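Local coordinates for putative hydrolase (Bacteroides ovatus, PDB 4HBS), which is of unknown function but folds as a five-bladed beta-propeller and probably acts as a hydrolase, perhaps on glycosidic bonds, at residues R51-N56 against D126-V131; D77-V82 against W383-A388; C92-N97 against D393-Y398. One frame throughout, in Å; residues are numbered along the deposited sequence.

How the interactions relate
The three contacts form one continuous patch on one side of the chain's centre. Interactions 2 and 3 are the closest pair, with centres about 7 Å apart; interaction 1 lies about 10 Å and 11 Å from them, centre to centre. Strands 55-57 and 79-80 connect interactions 1 and 2, with N56 N 2.9 Å from F79 O. Between interactions 2 and 3, Y80 O is 2.8 Å from S93 N, and the F79 and F94 rings stack. V131 O, 2.9 Å from S93 OG, joins interaction 1 to interaction 3. Glycerol, probably from crystallisation, lies about 3 Å from the N385 side chain at the nearest atoms, consistent with a pocket here.

Interaction 1: residues R51-N56 against D126-V131; sequences RSLGWN and DRYYQV
Apolar packing of L53 and G54 against Y128 and Y129 joins the corner before strand 55-57 to the loop between strands 116-117 and 131-132. The evidence centres on the two methyls of L53, whose side chain crosses that of Y129 at about a right angle. CD1 makes a CH-pi contact over one face, 4.1 Å from the centroid of the Y129 ring and 22° off its normal. CD2 sits nearer the root of the ring, 3.5 Å from Y129 CG, and also reaches Y128 CE2 at 3.7 Å. A type II beta turn from R127 to Q130 presents the two tyrosines at its central positions. With Y128 CG anti to the backbone N (chi1 -171°), Y129 CD1 rests over the centre of the Y128 ring, 3.5 Å above its plane. The backbone of G54 passes alongside, its N 3.8 Å from Y129 CB, and R51 braces this corner: NH1 reaches both L53 O and W55 O at 2.7 Å, using an in-plane lone pair of W55 O. With an alanine here instead of Y129, L53 CD1 would probably lose the ring face it packs on, and a gap would open beside G54. Y117 meets the Y129 ring edge-to-face.

Interaction 2: residues D77-V82 against W383-A388; sequences DSFYGV and WDNFNA
F79 carries this contact for segment 77-82, reaching N385 and F386 with the outer end of its ring. Ahead of it, D77 is held by a salt bridge from OD2 to R96, and the chain then runs into the short strand 79-80. At F79 the bond to CB points toward segment 383-388, and CG stands anti to the carbonyl carbon (chi1 -68°), which extends the ring across a backbone separation of 9.5 Å between F79 CA and N385 CA. One corner of the ring, CE1, meets F386 CZ at 3.4 Å. The two rings meet obliquely, their planes inclined at 79° and their centroids 5.2 Å apart. On the other flank, F79 CE2 lies 3.9 Å from N385 CB; the amide plane of N385 is turned 46° from the ring, and its ND2 bonds F382 O. In the partner segment F386 N bonds W383 O at 3.1 Å, and that same oxygen lies in plane at the edge of the F386 ring. Beyond F79 the chain turns a corner at G81. Strand 79-80 pairs antiparallel with strand 55-57, while segment 383-388 belongs to the loop that connects strands 371-377 and 399-403 of a separate five-stranded sheet.

Interaction 3: residues C92-N97 against D393-Y398; sequences CSFPRN and DFYRPY
F94 and Y395 make this contact between them, each offering the far end of an aromatic ring. Their CA atoms are 11.7 Å apart, so the separation is bridged by side chains rather than by paired backbone. In both residues CG is anti to the backbone N (chi1 -156° for F94, -160° for Y395), and the two side chains approach from opposite directions. Y395 CE2 arrives at the edge of the F94 ring, in its plane, 3.6 Å from F94 CE1 and 3.8 Å from F94 CZ. Seen from Y395 the approach is oblique: the planes are inclined at 52° and the centroids lie 5.7 Å apart.

Both rings have further support. F94 stacks on F79, and the hydroxyl of Y395 is hydrogen-bonded to D77 O, a bond that fixes the polar end of the tyrosine beside F94 and ties it to the chain leading into strand 79-80.

Behind Y395 the loop is braced by its own polar groups. R396 NE forms a salt bridge with D393 OD1 at 3.1 Å, approaching on the anti side of the carboxylate and tilted well out of its plane; R87 is a second partner of OD1. Y398 OH donates to D393 O at 2.9 Å, using an in-plane lone pair, and the Y398 ring places CE1 over one face of the R396 guanidinium group.

Segment 393-398 leads into strand 399-403, which pairs with strand 38-42 near the chain's beginning. Early and late strands thus share a sheet, a closure found in many beta-propellers, and F94 meets Y395 where the end of strand 88-93 faces the loop entering that closing blade of the five-bladed fold.

Interaction 1: residues R51-N56 against D126-V131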
loop_
_atom_site.group_PDB
_atom_site.type_symbol
_atom_site.label_atom_id
_atom_site.label_comp_id
_atom_site.label_asym_id
_atom_site.label_seq_id
_atom_site.Cartn_x
_atom_site.Cartn_y
_atom_site.Cartn_z
ATOM N N ARG A 51 7.637 -7.713 15.118
ATOM C CA ARG A 51 6.795 -8.367 16.128
ATOM C C ARG A 51 7.115 -9.851 16.251
ATOM O O ARG A 51 7.702 -10.429 15.338
ATOM C CB ARG A 51 5.320 -8.178 15.761
ATOM C CG ARG A 51 4.969 -6.726 15.400
ATOM C CD ARG A 51 3.485 -6.423 15.254
ATOM N NE ARG A 51 2.768 -6.565 16.521
ATOM C CZ ARG A 51 2.160 -7.667 16.955
ATOM N NH1 ARG A 51 2.147 -8.766 16.212
ATOM N NH2 ARG A 51 1.565 -7.679 18.137
ATOM N N SER A 52 6.744 -10.459 17.393
ATOM C CA SER A 52 7.015 -11.866 17.686
ATOM C C SER A 52 5.781 -12.763 17.763
ATOM O O SER A 52 5.931 -13.973 17.581
ATOM C CB SER A 52 7.761 -11.971 19.005
ATOM O OG SER A 52 9.027 -11.352 18.855
ATOM N N LEU A 53 4.597 -12.214 18.103
ATOM C CA LEU A 53 3.366 -12.990 18.236
ATOM C C LEU A 53 2.285 -12.343 17.414
ATOM O O LEU A 53 2.063 -11.142 17.561
ATOM C CB LEU A 53 2.927 -13.051 19.726
ATOM C CG LEU A 53 2.859 -14.423 20.403
ATOM C CD1 LEU A 53 2.040 -14.342 21.669
ATOM C CD2 LEU A 53 2.304 -15.501 19.468
ATOM N N GLY A 54 1.595 -13.124 16.596
ATOM C CA GLY A 54 0.549 -12.591 15.728
ATOM C C GLY A 54 1.166 -12.082 14.448
ATOM O O GLY A 54 2.096 -12.719 13.944
ATOM N N TRP A 55 0.690 -10.928 13.909
ATOM C CA TRP A 55 1.272 -10.402 12.659
ATOM C C TRP A 55 2.760 -10.248 12.865
ATOM O O TRP A 55 3.154 -9.581 13.814
ATOM C CB TRP A 55 0.654 -9.052 12.248
ATOM C CG TRP A 55 1.120 -8.578 10.905
ATOM C CD1 TRP A 55 0.469 -8.707 9.718
ATOM C CD2 TRP A 55 2.356 -7.918 10.613
ATOM N NE1 TRP A 55 1.231 -8.196 8.698
ATOM C CE2 TRP A 55 2.396 -7.701 9.221
ATOM C CE3 TRP A 55 3.484 -7.573 11.378
ATOM C CZ2 TRP A 55 3.496 -7.122 8.591
ATOM C CZ3 TRP A 55 4.573 -7.021 10.746
ATOM C CH2 TRP A 55 4.562 -6.778 9.376
ATOM N N ASN A 56 3.582 -10.883 12.036
ATOM C CA ASN A 56 5.026 -10.766 12.176
ATOM C C ASN A 56 5.755 -10.644 10.797
ATOM O O ASN A 56 6.963 -10.832 10.728
ATOM C CB ASN A 56 5.548 -11.952 13.005
ATOM C CG ASN A 56 5.335 -13.307 12.381
ATOM O OD1 ASN A 56 5.722 -13.546 11.237
ATOM N ND2 ASN A 56 4.802 -14.261 13.143
ATOM N N ASP A 126 -0.600 -26.432 18.465
ATOM C CA ASP A 126 -0.486 -25.998 17.075
ATOM C C ASP A 126 -1.443 -24.820 16.784
ATOM O O ASP A 126 -2.401 -24.600 17.527
ATOM C CB ASP A 126 -0.783 -27.209 16.131
ATOM C CG ASP A 126 -0.280 -27.098 14.692
ATOM O OD1 ASP A 126 0.826 -26.520 14.482
ATOM O OD2 ASP A 126 -0.950 -27.658 13.784
ATOM N N ARG A 127 -1.147 -24.057 15.715
ATOM C CA ARG A 127 -1.937 -22.920 15.216
ATOM C C ARG A 127 -1.992 -21.736 16.177
ATOM O O ARG A 127 -2.877 -20.896 16.045
ATOM C CB ARG A 127 -3.363 -23.347 14.823
ATOM C CG ARG A 127 -3.439 -24.629 14.006
ATOM C CD ARG A 127 -2.503 -24.630 12.823
ATOM N NE ARG A 127 -2.765 -25.722 11.883
ATOM C CZ ARG A 127 -3.719 -25.721 10.955
ATOM N NH1 ARG A 127 -4.551 -24.691 10.844
ATOM N NH2 ARG A 127 -3.860 -26.761 10.137
ATOM N N TYR A 128 -0.995 -21.599 17.066
ATOM C CA TYR A 128 -0.959 -20.492 18.033
ATOM C C TYR A 128 -0.742 -19.150 17.342
ATOM O O TYR A 128 0.250 -18.955 16.646
ATOM C CB TYR A 128 0.139 -20.726 19.066
ATOM C CG TYR A 128 0.125 -19.759 20.225
ATOM C CD1 TYR A 128 -0.976 -19.668 21.068
ATOM C CD2 TYR A 128 1.265 -19.044 20.569
ATOM C CE1 TYR A 128 -0.966 -18.841 22.189
ATOM C CE2 TYR A 128 1.303 -18.248 21.710
ATOM C CZ TYR A 128 0.181 -18.141 22.518
ATOM O OH TYR A 128 0.194 -17.334 23.640
ATOM N N TYR A 129 -1.704 -18.241 17.520
ATOM C CA TYR A 129 -1.729 -16.899 16.959
ATOM C C TYR A 129 -1.700 -16.902 15.424
ATOM O O TYR A 129 -1.379 -15.883 14.816
ATOM C CB TYR A 129 -0.637 -16.021 17.575
ATOM C CG TYR A 129 -1.132 -15.320 18.822
ATOM C CD1 TYR A 129 -1.125 -15.961 20.052
ATOM C CD2 TYR A 129 -1.676 -14.042 18.758
ATOM C CE1 TYR A 129 -1.595 -15.327 21.201
ATOM C CE2 TYR A 129 -2.151 -13.399 19.895
ATOM C CZ TYR A 129 -2.111 -14.044 21.119
ATOM O OH TYR A 129 -2.578 -13.420 22.262
ATOM N N GLN A 130 -2.183 -18.006 14.809
ATOM C CA GLN A 130 -2.343 -18.135 13.362
ATOM C C GLN A 130 -3.714 -17.543 13.023
ATOM O O GLN A 130 -4.611 -17.548 13.871
ATOM C CB GLN A 130 -2.201 -19.593 12.932
ATOM C CG GLN A 130 -0.757 -20.071 13.048
ATOM C CD GLN A 130 -0.476 -21.341 12.313
ATOM O OE1 GLN A 130 -1.188 -21.728 11.391
ATOM N NE2 GLN A 130 0.566 -22.031 12.716
ATOM N N VAL A 131 -3.843 -16.936 11.835
ATOM C CA VAL A 131 -5.035 -16.203 11.426
ATOM C C VAL A 131 -5.559 -16.700 10.084
ATOM O O VAL A 131 -4.816 -17.313 9.318
ATOM C CB VAL A 131 -4.627 -14.707 11.380
ATOM C CG1 VAL A 131 -5.655 -13.832 10.670
ATOM C CG2 VAL A 131 -4.349 -14.188 12.789
#

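Interaction 2: residues D77-V82 against W383-A388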
loop_
_atom_site.group_PDB
_atom_site.type_symbol
_atom_site.label_atom_id
_atom_site.label_comp_id
_atom_site.label_asym_id
_atom_site.label_seq_id
_atom_site.Cartn_x
_atom_site.Cartn_y
_atom_site.Cartn_z
ATOM N N ASP A 77 -0.767 -10.775 1.547
ATOM C CA ASP A 77 -0.237 -12.004 2.120
ATOM C C ASP A 77 0.650 -11.691 3.323
ATOM O O ASP A 77 1.657 -11.011 3.155
ATOM C CB ASP A 77 0.527 -12.793 1.066
ATOM C CG ASP A 77 -0.299 -13.358 -0.067
ATOM O OD1 ASP A 77 -1.531 -13.133 -0.079
ATOM O OD2 ASP A 77 0.286 -14.008 -0.961
ATOM N N SER A 78 0.223 -12.105 4.551
ATOM C CA SER A 78 0.954 -11.833 5.795
ATOM C C SER A 78 1.111 -13.066 6.664
ATOM O O SER A 78 0.208 -13.880 6.719
ATOM C CB SER A 78 0.226 -10.772 6.615
ATOM O OG SER A 78 0.182 -9.516 5.968
ATOM N N PHE A 79 2.243 -13.157 7.399
ATOM C CA PHE A 79 2.528 -14.241 8.335
ATOM C C PHE A 79 1.967 -13.906 9.717
ATOM O O PHE A 79 2.315 -12.879 10.292
ATOM C CB PHE A 79 4.035 -14.497 8.472
ATOM C CG PHE A 79 4.702 -15.055 7.251
ATOM C CD1 PHE A 79 4.420 -16.339 6.811
ATOM C CD2 PHE A 79 5.656 -14.318 6.561
ATOM C CE1 PHE A 79 5.036 -16.854 5.665
ATOM C CE2 PHE A 79 6.275 -14.837 5.421
ATOM C CZ PHE A 79 5.958 -16.102 4.979
ATOM N N TYR A 80 1.127 -14.791 10.248
ATOM C CA TYR A 80 0.553 -14.683 11.571
ATOM C C TYR A 80 0.996 -15.889 12.310
ATOM O O TYR A 80 0.697 -16.985 11.863
ATOM C CB TYR A 80 -0.959 -14.622 11.484
ATOM C CG TYR A 80 -1.470 -13.245 11.163
ATOM C CD1 TYR A 80 -1.649 -12.839 9.848
ATOM C CD2 TYR A 80 -1.786 -12.343 12.175
ATOM C CE1 TYR A 80 -2.137 -11.569 9.543
ATOM C CE2 TYR A 80 -2.331 -11.096 11.886
ATOM C CZ TYR A 80 -2.491 -10.703 10.567
ATOM O OH TYR A 80 -2.948 -9.445 10.264
ATOM N N GLY A 81 1.761 -15.713 13.382
ATOM C CA GLY A 81 2.279 -16.839 14.137
ATOM C C GLY A 81 3.345 -16.472 15.139
ATOM O O GLY A 81 3.229 -15.455 15.824
ATOM N N VAL A 82 4.408 -17.286 15.202
ATOM C CA VAL A 82 5.468 -17.178 16.203
ATOM C C VAL A 82 6.862 -16.906 15.590
ATOM O O VAL A 82 7.257 -17.575 14.638
ATOM C CB VAL A 82 5.465 -18.514 17.017
ATOM C CG1 VAL A 82 6.756 -18.709 17.799
ATOM C CG2 VAL A 82 4.268 -18.566 17.953
ATOM N N TRP A 383 11.303 -20.486 1.338
ATOM C CA TRP A 383 11.687 -21.158 2.582
ATOM C C TRP A 383 12.574 -20.299 3.458
ATOM O O TRP A 383 12.612 -20.513 4.670
ATOM C CB TRP A 383 12.396 -22.507 2.310
ATOM C CG TRP A 383 13.532 -22.508 1.312
ATOM C CD1 TRP A 383 14.871 -22.495 1.586
ATOM C CD2 TRP A 383 13.417 -22.692 -0.102
ATOM N NE1 TRP A 383 15.593 -22.598 0.422
ATOM C CE2 TRP A 383 14.724 -22.744 -0.628
ATOM C CE3 TRP A 383 12.336 -22.792 -0.981
ATOM C CZ2 TRP A 383 14.967 -22.875 -1.997
ATOM C CZ3 TRP A 383 12.584 -22.916 -2.328
ATOM C CH2 TRP A 383 13.884 -22.960 -2.823
ATOM N N ASP A 384 13.256 -19.298 2.867
ATOM C CA ASP A 384 14.174 -18.430 3.605
ATOM C C ASP A 384 13.414 -17.409 4.493
ATOM O O ASP A 384 14.061 -16.675 5.242
ATOM C CB ASP A 384 15.181 -17.747 2.667
ATOM C CG ASP A 384 16.202 -18.722 2.090
ATOM O OD1 ASP A 384 16.548 -19.702 2.783
ATOM O OD2 ASP A 384 16.693 -18.473 0.978
ATOM N N ASN A 385 12.055 -17.417 4.467
ATOM C CA ASN A 385 11.205 -16.647 5.361
ATOM C C ASN A 385 11.039 -17.391 6.695
ATOM O O ASN A 385 10.334 -16.877 7.547
ATOM C CB ASN A 385 9.811 -16.400 4.721
ATOM C CG ASN A 385 9.860 -15.519 3.497
ATOM O OD1 ASN A 385 10.258 -14.343 3.559
ATOM N ND2 ASN A 385 9.460 -16.055 2.356
ATOM N N PHE A 386 11.682 -18.601 6.885
ATOM C CA PHE A 386 11.578 -19.400 8.123
ATOM C C PHE A 386 12.886 -20.028 8.598
ATOM O O PHE A 386 13.827 -20.207 7.825
ATOM C CB PHE A 386 10.616 -20.587 7.905
ATOM C CG PHE A 386 9.296 -20.266 7.263
ATOM C CD1 PHE A 386 9.182 -20.179 5.881
ATOM C CD2 PHE A 386 8.148 -20.117 8.034
ATOM C CE1 PHE A 386 7.966 -19.882 5.284
ATOM C CE2 PHE A 386 6.924 -19.843 7.433
ATOM C CZ PHE A 386 6.848 -19.700 6.062
ATOM N N ASN A 387 12.877 -20.443 9.875
ATOM C CA ASN A 387 13.857 -21.277 10.564
ATOM C C ASN A 387 15.349 -20.892 10.530
ATOM O O ASN A 387 16.166 -21.725 10.916
ATOM C CB ASN A 387 13.736 -22.698 10.023
ATOM C CG ASN A 387 12.402 -23.340 10.339
ATOM O OD1 ASN A 387 11.700 -22.959 11.285
ATOM N ND2 ASN A 387 12.013 -24.320 9.561
ATOM N N ALA A 388 15.716 -19.695 10.131
ATOM C CA ALA A 388 17.120 -19.269 10.155
ATOM C C ALA A 388 17.190 -17.966 10.861
ATOM O O ALA A 388 16.236 -17.187 10.758
ATOM C CB ALA A 388 17.657 -19.110 8.745
#

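Interaction 3: residues C92-N97 against D393-Y398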
loop_
_atom_site.group_PDB
_atom_site.type_symbol
_atom_site.label_atom_id
_atom_site.label_comp_id
_atom_site.label_asym_id
_atom_site.label_seq_id
_atom_site.Cartn_x
_atom_site.Cartn_y
_atom_site.Cartn_z
ATOM N N CYS A 92 3.726 -20.324 11.304
ATOM C CA CYS A 92 2.863 -19.217 10.870
ATOM C C CYS A 92 1.802 -19.644 9.873
ATOM O O CYS A 92 1.961 -20.612 9.141
ATOM C CB CYS A 92 3.704 -18.089 10.274
ATOM S SG CYS A 92 4.751 -17.224 11.467
ATOM N N SER A 93 0.766 -18.819 9.792
ATOM C CA SER A 93 -0.341 -18.889 8.854
ATOM C C SER A 93 -0.014 -17.902 7.779
ATOM O O SER A 93 0.696 -16.953 8.072
ATOM C CB SER A 93 -1.623 -18.466 9.554
ATOM O OG SER A 93 -2.729 -19.265 9.172
ATOM N N PHE A 94 -0.565 -18.021 6.578
ATOM C CA PHE A 94 -0.270 -17.034 5.548
ATOM C C PHE A 94 -1.572 -16.506 4.909
ATOM O O PHE A 94 -1.740 -16.605 3.678
ATOM C CB PHE A 94 0.706 -17.643 4.511
ATOM C CG PHE A 94 1.541 -16.654 3.714
ATOM C CD1 PHE A 94 2.202 -15.604 4.345
ATOM C CD2 PHE A 94 1.731 -16.819 2.345
ATOM C CE1 PHE A 94 2.976 -14.714 3.618
ATOM C CE2 PHE A 94 2.540 -15.938 1.625
ATOM C CZ PHE A 94 3.178 -14.911 2.267
ATOM N N PRO A 95 -2.477 -15.868 5.726
ATOM C CA PRO A 95 -3.729 -15.310 5.176
ATOM C C PRO A 95 -3.530 -14.396 3.971
ATOM O O PRO A 95 -2.571 -13.636 3.941
ATOM C CB PRO A 95 -4.304 -14.512 6.362
ATOM C CG PRO A 95 -3.205 -14.372 7.314
ATOM C CD PRO A 95 -2.429 -15.629 7.176
ATOM N N ARG A 96 -4.460 -14.436 3.001
ATOM C CA ARG A 96 -4.347 -13.608 1.792
ATOM C C ARG A 96 -4.561 -12.134 2.056
ATOM O O ARG A 96 -4.071 -11.320 1.284
ATOM C CB ARG A 96 -5.265 -14.115 0.665
ATOM C CG ARG A 96 -4.977 -15.567 0.259
ATOM C CD ARG A 96 -3.477 -15.941 0.244
ATOM N NE ARG A 96 -3.113 -16.857 -0.852
ATOM C CZ ARG A 96 -2.367 -16.543 -1.914
ATOM N NH1 ARG A 96 -1.897 -15.313 -2.067
ATOM N NH2 ARG A 96 -2.102 -17.455 -2.842
ATOM N N ASN A 97 -5.191 -11.784 3.158
ATOM C CA ASN A 97 -5.347 -10.394 3.549
ATOM C C ASN A 97 -5.786 -10.319 4.999
ATOM O O ASN A 97 -6.317 -11.287 5.555
ATOM C CB ASN A 97 -6.327 -9.628 2.641
ATOM C CG ASN A 97 -7.676 -10.272 2.521
ATOM O OD1 ASN A 97 -8.388 -10.417 3.505
ATOM N ND2 ASN A 97 -8.057 -10.711 1.322
ATOM N N ASP A 393 12.748 -11.105 8.869
ATOM C CA ASP A 393 12.864 -9.739 8.365
ATOM C C ASP A 393 13.088 -9.524 6.835
ATOM O O ASP A 393 13.406 -8.401 6.415
ATOM C CB ASP A 393 13.942 -9.044 9.183
ATOM C CG ASP A 393 13.542 -8.874 10.634
ATOM O OD1 ASP A 393 12.400 -8.415 10.890
ATOM O OD2 ASP A 393 14.324 -9.287 11.515
ATOM N N PHE A 394 12.777 -10.518 6.005
ATOM C CA PHE A 394 12.801 -10.297 4.562
ATOM C C PHE A 394 11.466 -9.728 4.161
ATOM O O PHE A 394 11.376 -8.735 3.442
ATOM C CB PHE A 394 13.044 -11.610 3.799
ATOM C CG PHE A 394 14.474 -12.084 3.808
ATOM C CD1 PHE A 394 15.469 -11.351 3.170
ATOM C CD2 PHE A 394 14.815 -13.297 4.383
ATOM C CE1 PHE A 394 16.773 -11.834 3.092
ATOM C CE2 PHE A 394 16.135 -13.750 4.359
ATOM C CZ PHE A 394 17.106 -13.016 3.712
ATOM N N TYR A 395 10.411 -10.382 4.647
ATOM C CA TYR A 395 9.044 -10.103 4.313
ATOM C C TYR A 395 8.295 -9.244 5.339
ATOM O O TYR A 395 7.373 -9.707 6.007
ATOM C CB TYR A 395 8.361 -11.438 4.146
ATOM C CG TYR A 395 7.094 -11.355 3.355
ATOM C CD1 TYR A 395 7.113 -11.012 2.011
ATOM C CD2 TYR A 395 5.872 -11.656 3.937
ATOM C CE1 TYR A 395 5.948 -10.934 1.274
ATOM C CE2 TYR A 395 4.702 -11.608 3.204
ATOM C CZ TYR A 395 4.744 -11.261 1.864
ATOM O OH TYR A 395 3.614 -11.247 1.103
ATOM N N ARG A 396 8.633 -7.969 5.386
ATOM C CA ARG A 396 7.959 -7.005 6.249
ATOM C C ARG A 396 8.266 -5.609 5.753
ATOM O O ARG A 396 9.268 -5.418 5.030
ATOM C CB ARG A 396 8.324 -7.173 7.744
ATOM C CG ARG A 396 9.744 -7.552 8.036
ATOM C CD ARG A 396 10.668 -6.367 7.998
ATOM N NE ARG A 396 11.086 -6.004 9.348
ATOM C CZ ARG A 396 10.670 -4.952 10.053
ATOM N NH1 ARG A 396 9.815 -4.080 9.531
ATOM N NH2 ARG A 396 11.126 -4.749 11.277
ATOM N N PRO A 397 7.408 -4.610 6.091
ATOM C CA PRO A 397 7.669 -3.263 5.602
ATOM C C PRO A 397 8.805 -2.581 6.324
ATOM O O PRO A 397 9.085 -2.872 7.475
ATOM C CB PRO A 397 6.346 -2.534 5.837
ATOM C CG PRO A 397 5.702 -3.253 6.936
ATOM C CD PRO A 397 6.183 -4.656 6.916
ATOM N N TYR A 398 9.469 -1.694 5.620
ATOM C CA TYR A 398 10.527 -0.852 6.157
ATOM C C TYR A 398 10.071 0.564 5.868
ATOM O O TYR A 398 9.556 0.806 4.778
ATOM C CB TYR A 398 11.874 -1.209 5.531
ATOM C CG TYR A 398 12.445 -2.477 6.117
ATOM C CD1 TYR A 398 12.948 -2.505 7.417
ATOM C CD2 TYR A 398 12.454 -3.666 5.391
ATOM C CE1 TYR A 398 13.497 -3.666 7.960
ATOM C CE2 TYR A 398 12.991 -4.839 5.930
ATOM C CZ TYR A 398 13.534 -4.824 7.207
ATOM O OH TYR A 398 14.057 -5.962 7.764
#